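Local structure of Mll7089 protein (Mesorhizobium loti, 2OZ8) at residues Thr237-Val242 with Glu263-Asp268. The protein is of unconfirmed function but belongs to the mandelate racemase/muconate lactonizing enzyme family, and so probably binds magnesium and may act as a hydro-lyase. Sequence-based numbering, arbitrary orientation.
Sequences TLRHAV and EAHAAD
Arg239, on the last turn of helix 232-241, reaches the backbone of His265 and the carboxylate of Asp268 in the loop joining helix 255-263 to strand 269-272. Two hydrogen bonds converge on one acceptor: NE and NH2 of Arg239 each lie 2.7 Å from His265 O. The oxygen sits at the side edge of the guanidinium, close to its plane, whereas NE comes from above the carbonyl plane and NH2 is tilted from it; the N-H...O angles, near 140°, are bent, as expected when two donors share one atom. The arginine chain is bent at chi2 and chi3, which brings the NE/NH2 edge round to the carbonyl. His265, with positive phi, closes helix 255-263 in a Schellman motif, and its CB packs 3.4 Å from Arg239 NH2.

The charged pairing is looser. Asp268 OD1 is a long 3.8 Å from Arg239 NH1, and the carboxylate stands nearly perpendicular to the guanidinium (89°). A water accepts from Arg239 NH1 at 2.7 Å and donates to Asp268 OD1 at 2.8 Å. OD1 sits too close to a neighbour in the model, making pairing and bridge less certain.

Both side chains also serve the assembly: Arg239 NH2 forms a salt bridge with Asp233 of a second subunit, and Asp268 OD2 one with Lys204 of that subunit, besides bonding to Ile247 N. Cutting Arg239 back to an alanine is likely to strip His265 O of both donors and remove one cationic partner of that Asp233. The guanidinium thus joins the barrel's outer layer to a subunit interface, its charge probably balanced mainly by two aspartates.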
loop_
_atom_site.group_PDB
_atom_site.type_symbol
_atom_site.label_atom_id
_atom_site.label_comp_id
_atom_site.label_asym_id
_atom_site.label_seq_id
_atom_site.Cartn_x
_atom_site.Cartn_y
_atom_site.Cartn_z
ATOM N N THR A 237 -11.678 -8.062 7.274
ATOM C CA THR A 237 -11.432 -9.444 7.686
ATOM C C THR A 237 -12.699 -10.283 7.648
ATOM O O THR A 237 -12.676 -11.404 7.132
ATOM C CB THR A 237 -10.746 -9.523 9.068
ATOM O OG1 THR A 237 -9.557 -8.731 9.019
ATOM C CG2 THR A 237 -10.371 -10.964 9.392
ATOM N N LEU A 238 -13.802 -9.736 8.159
ATOM C CA LEU A 238 -15.127 -10.411 8.058
ATOM C C LEU A 238 -15.562 -10.576 6.616
ATOM O O LEU A 238 -16.127 -11.606 6.241
ATOM C CB LEU A 238 -16.230 -9.634 8.822
ATOM C CG LEU A 238 -16.015 -9.608 10.342
ATOM C CD1 LEU A 238 -17.012 -8.694 11.046
ATOM C CD2 LEU A 238 -16.088 -11.037 10.872
ATOM N N ARG A 239 -15.357 -9.520 5.827
ATOM C CA ARG A 239 -15.816 -9.522 4.457
ATOM C C ARG A 239 -15.084 -10.650 3.693
ATOM O O ARG A 239 -15.697 -11.337 2.874
ATOM C CB ARG A 239 -15.542 -8.170 3.765
ATOM C CG ARG A 239 -16.697 -7.174 3.766
ATOM C CD ARG A 239 -16.910 -6.621 2.358
ATOM N NE ARG A 239 -15.735 -5.966 1.834
ATOM C CZ ARG A 239 -15.130 -6.238 0.680
ATOM N NH1 ARG A 239 -15.601 -7.131 -0.198
ATOM N NH2 ARG A 239 -14.017 -5.570 0.411
ATOM N N HIS A 240 -13.782 -10.806 3.965
ATOM C CA HIS A 240 -12.951 -11.787 3.294
ATOM C C HIS A 240 -13.152 -13.216 3.775
ATOM O O HIS A 240 -13.018 -14.127 2.964
ATOM C CB HIS A 240 -11.487 -11.409 3.364
ATOM C CG HIS A 240 -11.185 -10.060 2.777
ATOM N ND1 HIS A 240 -10.031 -9.362 3.077
ATOM C CD2 HIS A 240 -11.880 -9.285 1.893
ATOM C CE1 HIS A 240 -10.044 -8.200 2.429
ATOM N NE2 HIS A 240 -11.146 -8.139 1.690
ATOM N N ALA A 241 -13.501 -13.426 5.049
ATOM C CA ALA A 241 -13.497 -14.777 5.626
ATOM C C ALA A 241 -14.856 -15.412 5.636
ATOM O O ALA A 241 -14.975 -16.644 5.583
ATOM C CB ALA A 241 -12.937 -14.758 7.082
ATOM N N VAL A 242 -15.878 -14.571 5.738
ATOM C CA VAL A 242 -17.269 -14.994 5.855
ATOM C C VAL A 242 -17.798 -15.133 4.410
ATOM O O VAL A 242 -18.310 -14.175 3.785
ATOM C CB VAL A 242 -18.066 -13.963 6.713
ATOM C CG1 VAL A 242 -19.478 -14.328 6.821
ATOM C CG2 VAL A 242 -17.477 -13.853 8.119
ATOM N N GLU A 263 -14.784 3.650 0.672
ATOM C CA GLU A 263 -13.406 3.715 0.232
ATOM C C GLU A 263 -12.525 2.659 0.905
ATOM O O GLU A 263 -11.566 2.188 0.337
ATOM C CB GLU A 263 -12.875 5.115 0.470
ATOM C CG GLU A 263 -13.509 6.075 -0.476
ATOM C CD GLU A 263 -13.241 7.542 -0.195
ATOM O OE1 GLU A 263 -12.255 7.874 0.512
ATOM O OE2 GLU A 263 -14.027 8.357 -0.740
ATOM N N ALA A 264 -12.893 2.281 2.116
ATOM C CA ALA A 264 -12.190 1.302 2.881
ATOM C C ALA A 264 -12.589 -0.128 2.511
ATOM O O ALA A 264 -12.020 -1.063 3.085
ATOM C CB ALA A 264 -12.442 1.558 4.396
ATOM N N HIS A 265 -13.535 -0.321 1.590
ATOM C CA HIS A 265 -13.971 -1.675 1.165
ATOM C C HIS A 265 -14.512 -2.539 2.303
ATOM O O HIS A 265 -14.317 -3.745 2.311
ATOM C CB HIS A 265 -12.857 -2.414 0.426
ATOM C CG HIS A 265 -12.244 -1.604 -0.671
ATOM N ND1 HIS A 265 -12.909 -1.320 -1.852
ATOM C CD2 HIS A 265 -11.047 -0.974 -0.746
ATOM C CE1 HIS A 265 -12.143 -0.547 -2.601
ATOM N NE2 HIS A 265 -11.001 -0.345 -1.962
ATOM N N ALA A 266 -15.232 -1.893 3.223
ATOM C CA ALA A 266 -15.569 -2.393 4.545
ATOM C C ALA A 266 -17.035 -2.857 4.698
ATOM O O ALA A 266 -17.512 -3.077 5.803
ATOM C CB ALA A 266 -15.244 -1.303 5.569
ATOM N N ALA A 267 -17.743 -3.035 3.595
ATOM C CA ALA A 267 -19.121 -3.430 3.648
ATOM C C ALA A 267 -19.421 -4.282 2.454
ATOM O O ALA A 267 -19.054 -3.926 1.338
ATOM C CB ALA A 267 -20.017 -2.178 3.584
ATOM N N ASP A 268 -20.095 -5.400 2.673
ATOM C CA ASP A 268 -20.733 -6.093 1.560
ATOM C C ASP A 268 -22.034 -5.396 1.204
ATOM O O ASP A 268 -22.434 -5.405 0.048
ATOM C CB ASP A 268 -21.050 -7.545 1.907
ATOM C CG ASP A 268 -19.825 -8.388 2.109
ATOM O OD1 ASP A 268 -18.840 -8.279 1.351
ATOM O OD2 ASP A 268 -19.861 -9.214 3.030
HETATM O O HOH W 1 -17.408 -9.034 -0.929
#